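Local coordinates for photosystem II assembly protein Ycf48 (Thermosynechococcus elongatus, PDB 5OJ5) that probably assists early assembly of photosystem II and replacement of photodamaged D1, and binds the C-terminal propeptide of D1 through a seven-bladed beta-propeller, at residues N45-I50 / G326-Q331; L59-I64 / Q86-R91; H68-G73 / L78-D83. All blocks are in the same frame, centred on the assembly; numbering follows the deposited sequence. Where two conformers were deposited one is given.

Contact 1 of 3, residues N45-I50 / G326-Q331; sequences NPWEAI and GFILGQ
Trp47 and Ile328 both set their first side-chain branch anti to the carbonyl carbon (chi1 -65° in each, CG for Trp47 and CG1 for Ile328), which turns the indole and the CG1-CD1 arm toward one another across the strand that separates 47-50 from 326-329. The arm crosses the indole at about a right angle and lays its terminal methyl over one face: Ile328 CD1 stands 3.6 Å from the centroid of the Trp47 six-membered ring, 10° off the ring normal, a CH-pi contact. Farther along the ring, the backbone of Gly326 itself meets the indole, its O 3.6 Å from Trp47 CZ3 at an oblique angle, and Phe327 N lies at the ring edge, near its plane. At the backbone of Trp47, Asn45 OD1 accepts from Trp47 N at 3.0 Å, an Asx turn, with the N-H coming from above the carbonyl plane; Asn45 ND2 returns a 3.0 Å bond to Trp47 O. Trp284 and Tyr338 meet the indole edge-to-face. Strand 334-338 runs between the two segments and carries the backbone bonds to both, closing the propeller sheet with strand 47-51, whereas the direct touch of Trp47 on Ile328 is apolar and rests on dispersion and CH-pi contact.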
loop_
_atom_site.group_PDB
_atom_site.type_symbol
_atom_site.label_atom_id
_atom_site.label_comp_id
_atom_site.label_asym_id
_atom_site.label_seq_id
_atom_site.Cartn_x
_atom_site.Cartn_y
_atom_site.Cartn_z
ATOM N N ASN A 45 -5.655 -10.418 -19.870
ATOM C CA ASN A 45 -4.779 -10.288 -18.722
ATOM C C ASN A 45 -3.819 -9.131 -18.975
ATOM O O ASN A 45 -2.899 -9.277 -19.799
ATOM C CB ASN A 45 -3.976 -11.556 -18.525
ATOM C CG ASN A 45 -2.855 -11.312 -17.514
ATOM O OD1 ASN A 45 -3.040 -10.567 -16.528
ATOM N ND2 ASN A 45 -1.677 -11.835 -17.783
ATOM N N PRO A 46 -3.945 -8.000 -18.272
ATOM C CA PRO A 46 -3.059 -6.862 -18.492
ATOM C C PRO A 46 -1.776 -6.952 -17.685
ATOM O O PRO A 46 -0.916 -6.080 -17.795
ATOM C CB PRO A 46 -3.908 -5.683 -18.000
ATOM C CG PRO A 46 -4.744 -6.268 -16.891
ATOM C CD PRO A 46 -5.037 -7.676 -17.325
ATOM N N TRP A 47 -1.587 -7.970 -16.882
ATOM C CA TRP A 47 -0.482 -7.988 -15.933
ATOM C C TRP A 47 0.666 -8.826 -16.456
ATOM O O TRP A 47 0.510 -10.019 -16.719
ATOM C CB TRP A 47 -0.968 -8.506 -14.590
ATOM C CG TRP A 47 -1.972 -7.609 -13.945
ATOM C CD1 TRP A 47 -3.329 -7.799 -13.876
ATOM C CD2 TRP A 47 -1.726 -6.367 -13.291
ATOM N NE1 TRP A 47 -3.933 -6.769 -13.222
ATOM C CE2 TRP A 47 -2.979 -5.869 -12.847
ATOM C CE3 TRP A 47 -0.562 -5.637 -12.999
ATOM C CZ2 TRP A 47 -3.091 -4.672 -12.124
ATOM C CZ3 TRP A 47 -0.675 -4.457 -12.280
ATOM C CH2 TRP A 47 -1.939 -3.990 -11.845
ATOM N N GLU A 48 1.818 -8.220 -16.577
ATOM C CA GLU A 48 3.023 -8.947 -16.964
ATOM C C GLU A 48 3.899 -9.188 -15.741
ATOM O O GLU A 48 4.185 -8.267 -14.983
ATOM C CB GLU A 48 3.765 -8.166 -18.031
ATOM C CG GLU A 48 4.459 -6.896 -17.689
ATOM C CD GLU A 48 5.504 -6.529 -18.747
ATOM O OE1 GLU A 48 6.432 -5.756 -18.404
ATOM O OE2 GLU A 48 5.415 -7.018 -19.916
ATOM N N ALA A 49 4.352 -10.406 -15.544
ATOM C CA ALA A 49 5.191 -10.750 -14.410
ATOM C C ALA A 49 6.637 -10.368 -14.701
ATOM O O ALA A 49 7.156 -10.637 -15.778
ATOM C CB ALA A 49 5.112 -12.237 -14.080
ATOM N N ILE A 50 7.262 -9.711 -13.753
ATOM C CA ILE A 50 8.665 -9.295 -13.777
ATOM C C ILE A 50 9.328 -9.911 -12.557
ATOM O O ILE A 50 8.789 -9.885 -11.444
ATOM C CB ILE A 50 8.770 -7.747 -13.728
ATOM C CG1 ILE A 50 8.216 -7.122 -15.022
ATOM C CG2 ILE A 50 10.238 -7.308 -13.484
ATOM C CD1 ILE A 50 8.075 -5.630 -14.984
ATOM N N GLY A 326 0.561 0.704 -13.345
ATOM C CA GLY A 326 0.271 0.077 -12.069
ATOM C C GLY A 326 1.102 -1.154 -11.856
ATOM O O GLY A 326 1.631 -1.741 -12.805
ATOM N N PHE A 327 1.209 -1.538 -10.590
ATOM C CA PHE A 327 2.069 -2.618 -10.170
ATOM C C PHE A 327 1.407 -3.387 -9.051
ATOM O O PHE A 327 0.674 -2.834 -8.226
ATOM C CB PHE A 327 3.428 -2.092 -9.685
ATOM C CG PHE A 327 4.185 -1.443 -10.757
ATOM C CD1 PHE A 327 5.066 -2.138 -11.538
ATOM C CD2 PHE A 327 3.952 -0.081 -11.011
ATOM C CE1 PHE A 327 5.712 -1.457 -12.583
ATOM C CE2 PHE A 327 4.576 0.573 -12.018
ATOM C CZ PHE A 327 5.430 -0.100 -12.778
ATOM N N ILE A 328 1.696 -4.669 -9.011
ATOM C CA ILE A 328 1.293 -5.514 -7.892
ATOM C C ILE A 328 2.556 -6.119 -7.302
ATOM O O ILE A 328 3.404 -6.651 -8.029
ATOM C CB ILE A 328 0.317 -6.604 -8.337
ATOM C CG1 ILE A 328 -0.969 -5.903 -8.802
ATOM C CG2 ILE A 328 0.040 -7.564 -7.208
ATOM C CD1 ILE A 328 -2.031 -6.813 -9.355
ATOM N N LEU A 329 2.694 -5.988 -5.994
ATOM C CA LEU A 329 3.838 -6.522 -5.254
ATOM C C LEU A 329 3.576 -7.972 -4.837
ATOM O O LEU A 329 2.577 -8.260 -4.162
ATOM C CB LEU A 329 4.161 -5.648 -4.038
ATOM C CG LEU A 329 4.274 -4.147 -4.269
ATOM C CD1 LEU A 329 4.683 -3.448 -3.004
ATOM C CD2 LEU A 329 5.227 -3.736 -5.352
ATOM N N GLY A 330 4.420 -8.872 -5.309
ATOM C CA GLY A 330 4.438 -10.256 -4.911
ATOM C C GLY A 330 5.519 -10.536 -3.895
ATOM O O GLY A 330 6.087 -9.621 -3.299
ATOM N N GLN A 331 5.881 -11.798 -3.758
ATOM C CA GLN A 331 6.933 -12.225 -2.835
ATOM C C GLN A 331 8.220 -12.406 -3.605
ATOM O O GLN A 331 8.209 -12.599 -4.816
ATOM C CB GLN A 331 6.565 -13.566 -2.204
ATOM C CG GLN A 331 5.290 -13.561 -1.452
ATOM C CD GLN A 331 4.851 -14.933 -1.068
ATOM O OE1 GLN A 331 4.062 -15.548 -1.753
ATOM N NE2 GLN A 331 5.391 -15.452 0.038
#

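Contact 2 of 3, residues L59-I64 / Q86-R91; sequences LDMSFI and QTWEPR
A Met-aromatic contact spans one face of a four-stranded propeller blade, where Met61 and Phe63 of the first strand, 58-63, meet Trp88 of segment 86-91, on the side of the blade's edge strand 89-90. Met61 CG lies anti to the backbone N (chi1 -180°) and the chain stays extended until it bends at chi3 (-62°), which carries the methyl past the sulfur to the benzo end of the indole. Met61 CE touches Trp88 CZ2 at 3.7 Å, while Met61 SD is 3.9 Å from Trp88 CH2. The sulfur sits 5.0 Å from the centroid of the Trp88 six-membered ring and 66° off its normal, an oblique approach. Met61 was modelled in two conformers, and this geometry belongs to one of them. Phe63 reaches the same end of the indole with its far carbon, CZ to Trp88 CH2 at 4.1 Å, the two side chains crossing at about a right angle. The pyrrole side of the indole is held separately: Trp88 NE1 gives its hydrogen bond to Gly85 O, which helps fix the rotation of the ring. Near the start of strand 58-63, Leu59 and Asp60 both face Val72 in a classic beta bulge. Arg91 packs on an apolar side chain of the bound peptide, and its NE forms a salt bridge with Glu80. Between the two segments lie the middle strands 69-73 and 77-81, over which these side chains meet: Trp88 rests on Leu71, Met79 and Thr81, and Phe63 packs on Thr81 and meets Phe321 of a loop edge-to-face.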
loop_
_atom_site.group_PDB
_atom_site.type_symbol
_atom_site.label_atom_id
_atom_site.label_comp_id
_atom_site.label_asym_id
_atom_site.label_seq_id
_atom_site.Cartn_x
_atom_site.Cartn_y
_atom_site.Cartn_z
ATOM N N LEU A 59 8.060 -3.711 -0.533
ATOM C CA LEU A 59 6.996 -3.194 0.313
ATOM C C LEU A 59 6.300 -1.962 -0.215
ATOM O O LEU A 59 5.147 -1.716 0.156
ATOM C CB LEU A 59 7.523 -2.950 1.717
ATOM C CG LEU A 59 8.050 -4.214 2.413
ATOM C CD1 LEU A 59 8.658 -3.823 3.760
ATOM C CD2 LEU A 59 6.910 -5.218 2.605
ATOM N N ASP A 60 6.959 -1.134 -1.020
ATOM C CA ASP A 60 6.319 0.095 -1.482
ATOM C C ASP A 60 7.017 0.598 -2.732
ATOM O O ASP A 60 8.149 0.202 -3.050
ATOM C CB ASP A 60 6.286 1.150 -0.373
ATOM C CG ASP A 60 5.203 2.201 -0.583
ATOM O OD1 ASP A 60 4.247 1.981 -1.392
ATOM O OD2 ASP A 60 5.314 3.243 0.093
ATOM N N MET A 61 6.352 1.528 -3.426
ATOM C CA MET A 61 6.822 2.086 -4.685
ATOM C C MET A 61 6.237 3.479 -4.840
ATOM O O MET A 61 5.087 3.695 -4.498
ATOM C CB MET A 61 6.423 1.142 -5.828
ATOM C CG MET A 61 6.847 1.577 -7.222
ATOM S SD MET A 61 6.185 0.567 -8.563
ATOM C CE MET A 61 6.888 -1.024 -8.199
ATOM N N SER A 62 7.015 4.392 -5.424
ATOM C CA SER A 62 6.529 5.743 -5.712
ATOM C C SER A 62 7.263 6.308 -6.911
ATOM O O SER A 62 8.460 6.030 -7.099
ATOM C CB SER A 62 6.700 6.637 -4.476
ATOM O OG SER A 62 6.113 7.915 -4.668
ATOM N N PHE A 63 6.559 7.096 -7.718
ATOM C CA PHE A 63 7.110 7.678 -8.919
ATOM C C PHE A 63 7.298 9.192 -8.792
ATOM O O PHE A 63 6.448 9.915 -8.254
ATOM C CB PHE A 63 6.242 7.350 -10.138
ATOM C CG PHE A 63 6.550 5.997 -10.719
ATOM C CD1 PHE A 63 7.402 5.856 -11.812
ATOM C CD2 PHE A 63 6.047 4.859 -10.152
ATOM C CE1 PHE A 63 7.735 4.609 -12.310
ATOM C CE2 PHE A 63 6.397 3.588 -10.663
ATOM C CZ PHE A 63 7.245 3.481 -11.728
ATOM N N ILE A 64 8.406 9.670 -9.344
ATOM C CA ILE A 64 8.633 11.097 -9.554
ATOM C C ILE A 64 7.767 11.611 -10.689
ATOM O O ILE A 64 7.151 12.672 -10.598
ATOM C CB ILE A 64 10.120 11.306 -9.881
ATOM C CG1 ILE A 64 10.956 10.985 -8.643
ATOM C CG2 ILE A 64 10.373 12.737 -10.381
ATOM C CD1 ILE A 64 12.293 10.441 -8.801
ATOM N N GLN A 86 9.554 -0.908 -16.245
ATOM C CA GLN A 86 9.906 -2.131 -16.968
ATOM C C GLN A 86 11.202 -2.741 -16.446
ATOM O O GLN A 86 11.309 -3.962 -16.331
ATOM C CB GLN A 86 10.072 -1.832 -18.453
ATOM C CG GLN A 86 8.821 -1.240 -19.069
ATOM C CD GLN A 86 9.045 -0.830 -20.480
ATOM O OE1 GLN A 86 9.109 -1.673 -21.366
ATOM N NE2 GLN A 86 9.246 0.477 -20.700
ATOM N N THR A 87 12.193 -1.911 -16.096
ATOM C CA THR A 87 13.475 -2.393 -15.620
ATOM C C THR A 87 13.856 -1.578 -14.387
ATOM O O THR A 87 13.593 -0.374 -14.303
ATOM C CB THR A 87 14.555 -2.347 -16.659
ATOM O OG1 THR A 87 14.828 -1.003 -16.964
ATOM C CG2 THR A 87 14.136 -3.045 -17.912
ATOM N N TRP A 88 14.509 -2.259 -13.460
ATOM C CA TRP A 88 14.847 -1.707 -12.168
ATOM C C TRP A 88 16.301 -1.980 -11.860
ATOM O O TRP A 88 16.786 -3.103 -12.049
ATOM C CB TRP A 88 13.953 -2.344 -11.095
ATOM C CG TRP A 88 12.480 -2.011 -11.266
ATOM C CD1 TRP A 88 11.576 -2.667 -12.055
ATOM C CD2 TRP A 88 11.799 -0.917 -10.658
ATOM N NE1 TRP A 88 10.356 -2.070 -11.942
ATOM C CE2 TRP A 88 10.460 -0.992 -11.092
ATOM C CE3 TRP A 88 12.194 0.101 -9.780
ATOM C CZ2 TRP A 88 9.491 -0.077 -10.679
ATOM C CZ3 TRP A 88 11.240 1.029 -9.372
ATOM C CH2 TRP A 88 9.891 0.938 -9.830
ATOM N N GLU A 89 16.969 -0.987 -11.310
ATOM C CA GLU A 89 18.382 -1.068 -10.961
ATOM C C GLU A 89 18.555 -0.981 -9.458
ATOM O O GLU A 89 18.107 0.010 -8.856
ATOM C CB GLU A 89 19.168 0.054 -11.635
ATOM C CG GLU A 89 19.250 -0.101 -13.147
ATOM C CD GLU A 89 20.264 -1.144 -13.599
ATOM O OE1 GLU A 89 21.019 -1.677 -12.767
ATOM O OE2 GLU A 89 20.316 -1.418 -14.814
ATOM N N PRO A 90 19.223 -1.944 -8.811
ATOM C CA PRO A 90 19.437 -1.843 -7.367
ATOM C C PRO A 90 20.386 -0.710 -7.031
ATOM O O PRO A 90 21.349 -0.432 -7.744
ATOM C CB PRO A 90 20.065 -3.185 -6.983
ATOM C CG PRO A 90 19.922 -4.021 -8.144
ATOM C CD PRO A 90 19.708 -3.222 -9.372
ATOM N N ARG A 91 20.113 -0.084 -5.894
ATOM C CA ARG A 91 20.963 0.921 -5.284
ATOM C C ARG A 91 21.218 0.504 -3.848
ATOM O O ARG A 91 20.272 0.255 -3.120
ATOM C CB ARG A 91 20.234 2.269 -5.332
ATOM C CG ARG A 91 19.691 2.648 -6.776
ATOM C CD ARG A 91 20.799 3.133 -7.541
ATOM N NE ARG A 91 20.351 3.523 -8.871
ATOM C CZ ARG A 91 20.831 2.945 -9.950
ATOM N NH1 ARG A 91 21.617 1.897 -9.797
ATOM N NH2 ARG A 91 20.510 3.380 -11.155
#

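Contact 3 of 3, residues H68-G73 / L78-D83; sequences HGWLVG and LMETRD
Strands 69-73 and 77-81 are the two arms of an antiparallel beta hairpin, the middle strand pair of one blade, with His68 and Arg82 just past the paired region. Gly69 pairs with Thr81 and Leu71 with Met79 as hydrogen-bonded pairs, each through two backbone bonds, among them Thr81 N to Gly69 O at 2.9 Å. Trp70-Glu80 and Val72-Leu78 are the non-hydrogen-bonded pairs between and beyond them, and their side chains share one face. There Glu80 lies across the indole of Trp70, its CB 3.7 Å from the centroid of the six-membered ring and 6° off the normal, and Leu78 CD1 fits in between Trp70 CE3 (3.4 Å) and Val72 CG1. In the seven-bladed propeller this face turns to the next blade: Val72 and Leu78 touch Ile114 of strand 111-117, and Trp70 NE1 bonds to Gly127 O. At the end away from the hairpin turn, His68 CG stands anti to the backbone N (chi1 -171°), sending the ring out alongside the second strand. His68 NE2 donates to the anti lone pair of Glu80 OE2 at 2.7 Å, with the oxygen near the ring plane. The guanidinium of Arg82 lies flat on that imidazole, centres 4.1 Å apart and planes at 4°. Glu80 OE2 also takes a hydrogen bond from Gln129 NE2, while Glu80 OE1 forms a salt bridge with Arg91 NE; the carboxylate charge probably offsets the arginines around it.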
loop_
_atom_site.group_PDB
_atom_site.type_symbol
_atom_site.label_atom_id
_atom_site.label_comp_id
_atom_site.label_asym_id
_atom_site.label_seq_id
_atom_site.Cartn_x
_atom_site.Cartn_y
_atom_site.Cartn_z
ATOM N N HIS A 68 10.211 7.800 -14.107
ATOM C CA HIS A 68 11.265 7.710 -13.104
ATOM C C HIS A 68 10.632 7.419 -11.751
ATOM O O HIS A 68 9.802 8.194 -11.281
ATOM C CB HIS A 68 12.010 9.041 -13.063
ATOM C CG HIS A 68 13.250 9.034 -12.223
ATOM N ND1 HIS A 68 13.890 10.201 -11.849
ATOM C CD2 HIS A 68 14.004 8.014 -11.743
ATOM C CE1 HIS A 68 14.982 9.898 -11.162
ATOM N NE2 HIS A 68 15.063 8.576 -11.070
ATOM N N GLY A 69 11.019 6.302 -11.147
ATOM C CA GLY A 69 10.452 5.928 -9.872
ATOM C C GLY A 69 11.374 5.045 -9.076
ATOM O O GLY A 69 12.456 4.646 -9.524
ATOM N N TRP A 70 10.929 4.734 -7.859
ATOM C CA TRP A 70 11.698 4.010 -6.855
ATOM C C TRP A 70 10.822 2.991 -6.158
ATOM O O TRP A 70 9.628 3.243 -5.922
ATOM C CB TRP A 70 12.268 4.997 -5.806
ATOM C CG TRP A 70 13.345 5.896 -6.347
ATOM C CD1 TRP A 70 13.175 7.055 -7.024
ATOM C CD2 TRP A 70 14.746 5.664 -6.277
ATOM N NE1 TRP A 70 14.409 7.562 -7.411
ATOM C CE2 TRP A 70 15.383 6.740 -6.921
ATOM C CE3 TRP A 70 15.525 4.662 -5.697
ATOM C CZ2 TRP A 70 16.783 6.846 -7.018
ATOM C CZ3 TRP A 70 16.926 4.816 -5.777
ATOM C CH2 TRP A 70 17.513 5.890 -6.414
ATOM N N LEU A 71 11.430 1.881 -5.769
ATOM C CA LEU A 71 10.774 0.905 -4.914
ATOM C C LEU A 71 11.701 0.566 -3.752
ATOM O O LEU A 71 12.931 0.745 -3.829
ATOM C CB LEU A 71 10.313 -0.325 -5.685
ATOM C CG LEU A 71 11.356 -1.209 -6.393
ATOM C CD1 LEU A 71 12.125 -2.095 -5.387
ATOM C CD2 LEU A 71 10.694 -2.070 -7.460
ATOM N N VAL A 72 11.082 0.100 -2.662
ATOM C CA VAL A 72 11.807 -0.181 -1.435
ATOM C C VAL A 72 11.267 -1.458 -0.809
ATOM O O VAL A 72 10.105 -1.840 -1.022
ATOM C CB VAL A 72 11.729 0.971 -0.402
ATOM C CG1 VAL A 72 12.288 2.246 -0.980
ATOM C CG2 VAL A 72 10.296 1.187 0.099
ATOM N N GLY A 73 12.086 -2.088 0.041
ATOM C CA GLY A 73 11.596 -3.237 0.787
ATOM C C GLY A 73 12.534 -3.691 1.860
ATOM O O GLY A 73 13.311 -2.924 2.444
ATOM N N LEU A 78 16.426 -1.046 -2.225
ATOM C CA LEU A 78 16.109 0.206 -2.890
ATOM C C LEU A 78 16.408 -0.009 -4.361
ATOM O O LEU A 78 17.528 -0.436 -4.704
ATOM C CB LEU A 78 17.038 1.267 -2.324
ATOM C CG LEU A 78 16.885 2.680 -2.836
ATOM C CD1 LEU A 78 15.478 3.250 -2.572
ATOM C CD2 LEU A 78 17.921 3.628 -2.233
ATOM N N MET A 79 15.447 0.257 -5.261
ATOM C CA MET A 79 15.720 0.154 -6.694
ATOM C C MET A 79 15.097 1.315 -7.427
ATOM O O MET A 79 14.063 1.865 -6.999
ATOM C CB MET A 79 15.206 -1.141 -7.308
ATOM C CG MET A 79 15.674 -2.386 -6.590
ATOM S SD MET A 79 15.395 -3.830 -7.630
ATOM C CE MET A 79 15.955 -5.128 -6.567
ATOM N N GLU A 80 15.702 1.671 -8.554
ATOM C CA GLU A 80 15.315 2.823 -9.349
ATOM C C GLU A 80 14.953 2.357 -10.755
ATOM O O GLU A 80 15.659 1.537 -11.343
ATOM C CB GLU A 80 16.509 3.792 -9.434
ATOM C CG GLU A 80 16.262 5.079 -10.185
ATOM C CD GLU A 80 17.456 6.009 -10.167
ATOM O OE1 GLU A 80 18.587 5.546 -9.918
ATOM O OE2 GLU A 80 17.253 7.231 -10.404
ATOM N N THR A 81 13.894 2.943 -11.333
ATOM C CA THR A 81 13.555 2.755 -12.746
ATOM C C THR A 81 13.589 4.106 -13.442
ATOM O O THR A 81 13.234 5.142 -12.852
ATOM C CB THR A 81 12.147 2.107 -12.897
ATOM O OG1 THR A 81 11.942 1.822 -14.285
ATOM C CG2 THR A 81 11.005 2.983 -12.416
ATOM N N ARG A 82 13.937 4.065 -14.734
ATOM C CA ARG A 82 13.845 5.214 -15.613
ATOM C C ARG A 82 12.954 4.955 -16.806
ATOM O O ARG A 82 12.814 5.850 -17.658
ATOM C CB ARG A 82 15.242 5.608 -16.106
ATOM C CG ARG A 82 16.180 5.889 -15.045
ATOM C CD ARG A 82 16.147 7.263 -14.688
ATOM N NE ARG A 82 17.333 7.511 -13.873
ATOM C CZ ARG A 82 17.780 8.713 -13.621
ATOM N NH1 ARG A 82 17.120 9.722 -14.143
ATOM N NH2 ARG A 82 18.843 8.889 -12.849
ATOM N N ASP A 83 12.335 3.784 -16.894
ATOM C CA ASP A 83 11.526 3.408 -18.045
ATOM C C ASP A 83 10.108 3.028 -17.640
ATOM O O ASP A 83 9.458 2.199 -18.287
ATOM C CB ASP A 83 12.225 2.322 -18.868
ATOM C CG ASP A 83 12.413 1.028 -18.123
ATOM O OD1 ASP A 83 11.900 0.854 -16.985
ATOM O OD2 ASP A 83 13.088 0.127 -18.679
#

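Contacts 2 and 3 belong to the same four-stranded blade and their centres lie about 2 Å apart: 68-73 and 78-83 form its middle strand pair, and 59-64 and 86-91 come from the strands flanking them. The chain runs through them in the order 59-64, 68-73, 78-83, 86-91. Contact 1 is in the neighbouring blade, centred about 13 Å from contact 2 and 15 Å from contact 3. It brings the first strand, 47-51, close to 325-329 near the end of the chain, with 334-338 between them. Phe327 of contact 1 packs on Met61 and Phe63 of contact 2, so the blade that closes the propeller ring is joined directly to the next one.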